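Local coordinates for L-arabinose ABC transporter, periplasmic L-arabinose-binding protein (Burkholderia thailandensis, PDB 4KZK) that probably binds L-arabinose and related sugars such as galactose in the periplasm and delivers them to an ABC transporter for uptake, at residues D53-F67 against P291-D304. Residues are numbered along the deposited sequence; the frame is centred on the assembly and turned at random.
Sequences DEWRFAEQAAKDKHF and PRLHGYDTSVNMYD
G295 meets the backbone of E54 where two helices on one face of the N-terminal α/β lobe of a periplasmic sugar-binding protein lie closest. Helix 53-65 follows strand 38-43; helix 291-304 returns to this lobe from strand 283-288, on the other lobe's side of the sheet, and the helices run in roughly the same direction, axes crossing at -37° and 6.9 Å apart. With no side chain at G295, its CA comes within 3.4 Å of E54 O in a CA-H...O contact, and its carbonyl oxygen is turned to A58 CA in another. S299 OG donates back to G295 O while touching A58 CB. On the buried sugar-site side, E54 OE2 reaches H294 CB near the imidazole plane; H294 touches the bound galactose and is hydrogen-bonded through ND1 to D123, a sugar-binding residue. F57 is a knob among P291, R292, G295 and Y296, with R292 CB over one ring face in a CH-pi contact. Y296 answers as a knob among F57, Q60, A61 and D64: with CG anti to the backbone N (chi1 -173°), its ring reaches across the facing helix and takes A61 CB on one face. At the far, C-terminal end, buried F67 brings CD2 to 3.6 Å from Y303 CD1, the rings slid apart so that they barely overlap.

Toward solvent the contact becomes polar and looser. The R292 guanidinium, one face over F57 CE1, gives a weak bond from NH1 to Q60 OE1, bent to 129° at the hydrogen, while NH2 bonds weakly to G336 O. K65 CB sits over the centre of the Y303 ring, bends at chi2 and chi3 bring CE to 3.6 Å from Y303 CD2, and NZ makes a long salt bridge to D304 OD1. The firm polar bond on this side is from Y296 OH to D64 OD2, 2.7 Å, on the carboxylate's anti lone pair.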
loop_
_atom_site.group_PDB
_atom_site.type_symbol
_atom_site.label_atom_id
_atom_site.label_comp_id
_atom_site.label_asym_id
_atom_site.label_seq_id
_atom_site.Cartn_x
_atom_site.Cartn_y
_atom_site.Cartn_z
ATOM N N ASP A 53 -1.550 -3.022 -11.195
ATOM C CA ASP A 53 -2.767 -2.272 -11.488
ATOM C C ASP A 53 -2.453 -0.840 -11.879
ATOM O O ASP A 53 -3.061 -0.308 -12.818
ATOM C CB ASP A 53 -3.731 -2.254 -10.297
ATOM C CG ASP A 53 -4.339 -3.610 -9.996
ATOM O OD1 ASP A 53 -4.362 -4.507 -10.871
ATOM O OD2 ASP A 53 -4.841 -3.775 -8.873
ATOM N N GLU A 54 -1.523 -0.203 -11.173
ATOM C CA GLU A 54 -1.072 1.135 -11.598
ATOM C C GLU A 54 -0.597 1.100 -13.032
ATOM O O GLU A 54 -0.979 1.975 -13.827
ATOM C CB GLU A 54 0.054 1.624 -10.690
ATOM C CG GLU A 54 -0.437 2.099 -9.342
ATOM C CD GLU A 54 0.677 2.686 -8.497
ATOM O OE1 GLU A 54 1.850 2.502 -8.836
ATOM O OE2 GLU A 54 0.359 3.338 -7.466
ATOM N N TRP A 55 0.236 0.115 -13.365
ATOM C CA TRP A 55 0.771 -0.030 -14.734
ATOM C C TRP A 55 -0.309 -0.212 -15.791
ATOM O O TRP A 55 -0.199 0.359 -16.881
ATOM C CB TRP A 55 1.766 -1.183 -14.824
ATOM C CG TRP A 55 3.194 -0.834 -14.418
ATOM C CD1 TRP A 55 3.746 0.418 -14.335
ATOM C CD2 TRP A 55 4.251 -1.755 -14.148
ATOM N NE1 TRP A 55 5.073 0.327 -14.001
ATOM C CE2 TRP A 55 5.410 -0.997 -13.875
ATOM C CE3 TRP A 55 4.334 -3.147 -14.111
ATOM C CZ2 TRP A 55 6.625 -1.583 -13.581
ATOM C CZ3 TRP A 55 5.545 -3.729 -13.801
ATOM C CH2 TRP A 55 6.676 -2.957 -13.550
ATOM N N ARG A 56 -1.326 -1.006 -15.488
ATOM C CA ARG A 56 -2.386 -1.278 -16.455
ATOM C C ARG A 56 -3.131 0.022 -16.758
ATOM O O ARG A 56 -3.467 0.304 -17.922
ATOM C CB ARG A 56 -3.343 -2.357 -15.918
ATOM C CG ARG A 56 -4.609 -2.540 -16.736
ATOM C CD ARG A 56 -5.365 -3.785 -16.309
ATOM N NE ARG A 56 -5.884 -3.738 -14.935
ATOM C CZ ARG A 56 -7.152 -3.451 -14.590
ATOM N NH1 ARG A 56 -8.073 -3.131 -15.497
ATOM N NH2 ARG A 56 -7.502 -3.469 -13.302
ATOM N N PHE A 57 -3.389 0.826 -15.735
ATOM C CA PHE A 57 -4.083 2.104 -15.934
ATOM C C PHE A 57 -3.195 3.183 -16.545
ATOM O O PHE A 57 -3.674 4.016 -17.343
ATOM C CB PHE A 57 -4.764 2.554 -14.643
ATOM C CG PHE A 57 -5.987 1.763 -14.350
ATOM C CD1 PHE A 57 -7.098 1.912 -15.163
ATOM C CD2 PHE A 57 -6.032 0.831 -13.332
ATOM C CE1 PHE A 57 -8.238 1.175 -14.942
ATOM C CE2 PHE A 57 -7.188 0.079 -13.110
ATOM C CZ PHE A 57 -8.293 0.261 -13.922
ATOM N N ALA A 58 -1.903 3.148 -16.230
ATOM C CA ALA A 58 -0.931 4.011 -16.901
ATOM C C ALA A 58 -0.870 3.681 -18.393
ATOM O O ALA A 58 -0.736 4.590 -19.202
ATOM C CB ALA A 58 0.449 3.896 -16.275
ATOM N N GLU A 59 -0.982 2.402 -18.755
ATOM C CA GLU A 59 -1.068 1.992 -20.166
ATOM C C GLU A 59 -2.303 2.541 -20.851
ATOM O O GLU A 59 -2.268 2.892 -22.054
ATOM C CB GLU A 59 -1.086 0.470 -20.313
ATOM C CG GLU A 59 0.253 -0.204 -20.109
ATOM C CD GLU A 59 1.252 0.081 -21.220
ATOM O OE1 GLU A 59 0.897 0.701 -22.266
ATOM O OE2 GLU A 59 2.403 -0.357 -21.051
ATOM N N GLN A 60 -3.419 2.580 -20.129
ATOM C CA GLN A 60 -4.653 3.165 -20.680
ATOM C C GLN A 60 -4.444 4.659 -20.958
ATOM O O GLN A 60 -4.875 5.179 -22.006
ATOM C CB GLN A 60 -5.816 2.929 -19.706
ATOM C CG GLN A 60 -7.225 3.197 -20.216
ATOM C CD GLN A 60 -8.289 2.816 -19.178
ATOM O OE1 GLN A 60 -9.175 3.617 -18.850
ATOM N NE2 GLN A 60 -8.206 1.590 -18.661
ATOM N N ALA A 61 -3.751 5.341 -20.045
ATOM C CA ALA A 61 -3.402 6.756 -20.229
ATOM C C ALA A 61 -2.509 6.956 -21.456
ATOM O O ALA A 61 -2.706 7.907 -22.218
ATOM C CB ALA A 61 -2.730 7.301 -18.972
ATOM N N ALA A 62 -1.572 6.030 -21.666
ATOM C CA ALA A 62 -0.645 6.080 -22.799
ATOM C C ALA A 62 -1.401 5.990 -24.120
ATOM O O ALA A 62 -1.190 6.806 -25.037
ATOM C CB ALA A 62 0.362 4.953 -22.713
ATOM N N LYS A 63 -2.280 4.994 -24.230
ATOM C CA LYS A 63 -3.075 4.819 -25.439
ATOM C C LYS A 63 -3.962 6.044 -25.668
ATOM O O LYS A 63 -4.031 6.560 -26.788
ATOM C CB LYS A 63 -3.924 3.545 -25.371
ATOM N N ASP A 64 -4.611 6.523 -24.607
ATOM C CA ASP A 64 -5.556 7.636 -24.718
ATOM C C ASP A 64 -4.874 8.950 -25.123
ATOM O O ASP A 64 -5.302 9.604 -26.091
ATOM C CB ASP A 64 -6.341 7.832 -23.415
ATOM C CG ASP A 64 -7.342 6.701 -23.138
ATOM O OD1 ASP A 64 -7.583 5.853 -24.030
ATOM O OD2 ASP A 64 -7.909 6.681 -22.026
ATOM N N LYS A 65 -3.810 9.318 -24.408
ATOM C CA LYS A 65 -3.110 10.592 -24.622
ATOM C C LYS A 65 -1.997 10.522 -25.672
ATOM O O LYS A 65 -1.375 11.538 -25.963
ATOM C CB LYS A 65 -2.550 11.138 -23.302
ATOM C CG LYS A 65 -3.578 11.287 -22.185
ATOM C CD LYS A 65 -4.635 12.350 -22.456
ATOM C CE LYS A 65 -4.065 13.753 -22.296
ATOM N NZ LYS A 65 -5.123 14.787 -22.142
ATOM N N HIS A 66 -1.776 9.338 -26.247
ATOM C CA HIS A 66 -0.755 9.118 -27.272
ATOM C C HIS A 66 0.679 9.383 -26.794
ATOM O O HIS A 66 1.434 10.104 -27.442
ATOM C CB HIS A 66 -1.043 9.961 -28.521
ATOM C CG HIS A 66 -2.461 9.888 -28.990
ATOM N ND1 HIS A 66 -3.416 10.806 -28.605
ATOM C CD2 HIS A 66 -3.085 9.017 -29.818
ATOM C CE1 HIS A 66 -4.570 10.500 -29.173
ATOM N NE2 HIS A 66 -4.395 9.423 -29.920
ATOM N N PHE A 67 1.058 8.801 -25.658
ATOM C CA PHE A 67 2.462 8.775 -25.264
ATOM C C PHE A 67 2.896 7.314 -25.114
ATOM O O PHE A 67 2.059 6.405 -25.159
ATOM C CB PHE A 67 2.719 9.618 -23.995
ATOM C CG PHE A 67 2.095 9.070 -22.738
ATOM C CD1 PHE A 67 2.759 8.109 -21.985
ATOM C CD2 PHE A 67 0.869 9.546 -22.284
ATOM C CE1 PHE A 67 2.198 7.604 -20.820
ATOM C CE2 PHE A 67 0.295 9.045 -21.122
ATOM C CZ PHE A 67 0.963 8.073 -20.385
ATOM N N PRO A 291 -6.646 2.316 -8.256
ATOM C CA PRO A 291 -5.405 2.425 -9.014
ATOM C C PRO A 291 -5.560 3.201 -10.320
ATOM O O PRO A 291 -4.570 3.520 -10.989
ATOM C CB PRO A 291 -5.045 0.972 -9.313
ATOM C CG PRO A 291 -6.374 0.278 -9.395
ATOM C CD PRO A 291 -7.172 0.929 -8.292
ATOM N N ARG A 292 -6.800 3.496 -10.720
ATOM C CA ARG A 292 -6.991 4.421 -11.830
ATOM C C ARG A 292 -6.463 5.806 -11.474
ATOM O O ARG A 292 -5.836 6.479 -12.313
ATOM C CB ARG A 292 -8.462 4.523 -12.219
ATOM C CG ARG A 292 -8.660 5.292 -13.508
ATOM C CD ARG A 292 -10.128 5.370 -13.874
ATOM N NE ARG A 292 -10.724 4.054 -14.085
ATOM C CZ ARG A 292 -10.776 3.406 -15.247
ATOM N NH1 ARG A 292 -10.217 3.914 -16.345
ATOM N NH2 ARG A 292 -11.378 2.211 -15.300
ATOM N N LEU A 293 -6.707 6.248 -10.250
ATOM C CA LEU A 293 -6.180 7.549 -9.811
ATOM C C LEU A 293 -4.647 7.506 -9.786
ATOM O O LEU A 293 -3.988 8.363 -10.365
ATOM C CB LEU A 293 -6.730 7.942 -8.445
ATOM C CG LEU A 293 -8.258 8.065 -8.304
ATOM C CD1 LEU A 293 -8.668 8.411 -6.887
ATOM C CD2 LEU A 293 -8.815 9.063 -9.292
ATOM N N HIS A 294 -4.082 6.480 -9.162
ATOM C CA HIS A 294 -2.630 6.379 -9.014
ATOM C C HIS A 294 -1.869 6.036 -10.286
ATOM O O HIS A 294 -0.682 6.314 -10.376
ATOM C CB HIS A 294 -2.297 5.362 -7.915
ATOM C CG HIS A 294 -2.674 5.820 -6.544
ATOM N ND1 HIS A 294 -1.849 5.654 -5.450
ATOM C CD2 HIS A 294 -3.794 6.428 -6.086
ATOM C CE1 HIS A 294 -2.450 6.140 -4.374
ATOM N NE2 HIS A 294 -3.625 6.627 -4.737
ATOM N N GLY A 295 -2.537 5.429 -11.270
ATOM C CA GLY A 295 -1.899 5.033 -12.531
ATOM C C GLY A 295 -2.290 5.907 -13.705
ATOM O O GLY A 295 -1.430 6.319 -14.475
ATOM N N TYR A 296 -3.587 6.150 -13.873
ATOM C CA TYR A 296 -4.057 6.918 -15.038
ATOM C C TYR A 296 -3.927 8.425 -14.757
ATOM O O TYR A 296 -3.325 9.140 -15.570
ATOM C CB TYR A 296 -5.479 6.463 -15.418
ATOM C CG TYR A 296 -6.048 7.030 -16.695
ATOM C CD1 TYR A 296 -6.581 8.288 -16.708
ATOM C CD2 TYR A 296 -6.060 6.281 -17.859
ATOM C CE1 TYR A 296 -7.116 8.826 -17.863
ATOM C CE2 TYR A 296 -6.591 6.799 -19.043
ATOM C CZ TYR A 296 -7.111 8.079 -19.037
ATOM O OH TYR A 296 -7.661 8.628 -20.185
ATOM N N ASP A 297 -4.427 8.909 -13.621
ATOM C CA ASP A 297 -4.439 10.367 -13.355
ATOM C C ASP A 297 -3.044 10.940 -13.144
ATOM O O ASP A 297 -2.759 12.066 -13.552
ATOM C CB ASP A 297 -5.325 10.750 -12.165
ATOM C CG ASP A 297 -6.798 10.599 -12.467
ATOM O OD1 ASP A 297 -7.123 10.041 -13.524
ATOM O OD2 ASP A 297 -7.606 11.044 -11.637
ATOM N N THR A 298 -2.168 10.182 -12.498
ATOM C CA THR A 298 -0.793 10.617 -12.364
ATOM C C THR A 298 -0.161 10.750 -13.750
ATOM O O THR A 298 0.524 11.741 -14.031
ATOM C CB THR A 298 0.038 9.621 -11.547
ATOM O OG1 THR A 298 -0.121 8.310 -12.110
ATOM C CG2 THR A 298 -0.382 9.655 -10.071
ATOM N N SER A 299 -0.390 9.764 -14.616
ATOM C CA SER A 299 0.228 9.763 -15.940
ATOM C C SER A 299 -0.284 10.940 -16.776
ATOM O O SER A 299 0.481 11.564 -17.519
ATOM C CB SER A 299 -0.023 8.431 -16.665
ATOM O OG SER A 299 0.603 7.329 -16.018
ATOM N N VAL A 300 -1.568 11.256 -16.643
ATOM C CA VAL A 300 -2.120 12.432 -17.337
ATOM C C VAL A 300 -1.549 13.738 -16.779
ATOM O O VAL A 300 -1.202 14.649 -17.558
ATOM C CB VAL A 300 -3.666 12.430 -17.315
ATOM C CG1 VAL A 300 -4.232 13.764 -17.794
ATOM C CG2 VAL A 300 -4.180 11.290 -18.183
ATOM N N ASN A 301 -1.445 13.838 -15.457
ATOM C CA ASN A 301 -0.841 15.000 -14.830
ATOM C C ASN A 301 0.581 15.198 -15.347
ATOM O O ASN A 301 0.950 16.316 -15.717
ATOM C CB ASN A 301 -0.855 14.881 -13.300
ATOM C CG ASN A 301 -2.245 15.055 -12.708
ATOM O OD1 ASN A 301 -3.147 15.632 -13.326
ATOM N ND2 ASN A 301 -2.417 14.578 -11.486
ATOM N N MET A 302 1.355 14.116 -15.416
ATOM C CA MET A 302 2.699 14.162 -16.006
ATOM C C MET A 302 2.674 14.574 -17.487
ATOM O O MET A 302 3.428 15.445 -17.899
ATOM C CB MET A 302 3.420 12.809 -15.841
ATOM C CG MET A 302 4.801 12.763 -16.490
ATOM S SD MET A 302 5.923 14.002 -15.817
ATOM C CE MET A 302 6.291 13.342 -14.197
ATOM N N TYR A 303 1.833 13.930 -18.287
ATOM C CA TYR A 303 1.689 14.263 -19.706
ATOM C C TYR A 303 1.436 15.758 -19.914
ATOM O O TYR A 303 2.117 16.426 -20.706
ATOM C CB TYR A 303 0.553 13.448 -20.325
ATOM C CG TYR A 303 0.375 13.743 -21.800
ATOM C CD1 TYR A 303 1.180 13.133 -22.755
ATOM C CD2 TYR A 303 -0.581 14.640 -22.227
ATOM C CE1 TYR A 303 1.028 13.412 -24.107
ATOM C CE2 TYR A 303 -0.737 14.932 -23.576
ATOM C CZ TYR A 303 0.066 14.303 -24.509
ATOM O OH TYR A 303 -0.087 14.594 -25.849
ATOM N N ASP A 304 0.456 16.286 -19.193
ATOM C CA ASP A 304 0.080 17.695 -19.315
ATOM C C ASP A 304 1.196 18.615 -18.807
ATOM O O ASP A 304 1.364 19.726 -19.305
ATOM C CB ASP A 304 -1.204 17.975 -18.539
ATOM C CG ASP A 304 -2.445 17.404 -19.217
ATOM O OD1 ASP A 304 -2.370 16.981 -20.395
ATOM O OD2 ASP A 304 -3.505 17.389 -18.565
HETATM O O HOH W 1 1.332 13.316 -27.429
#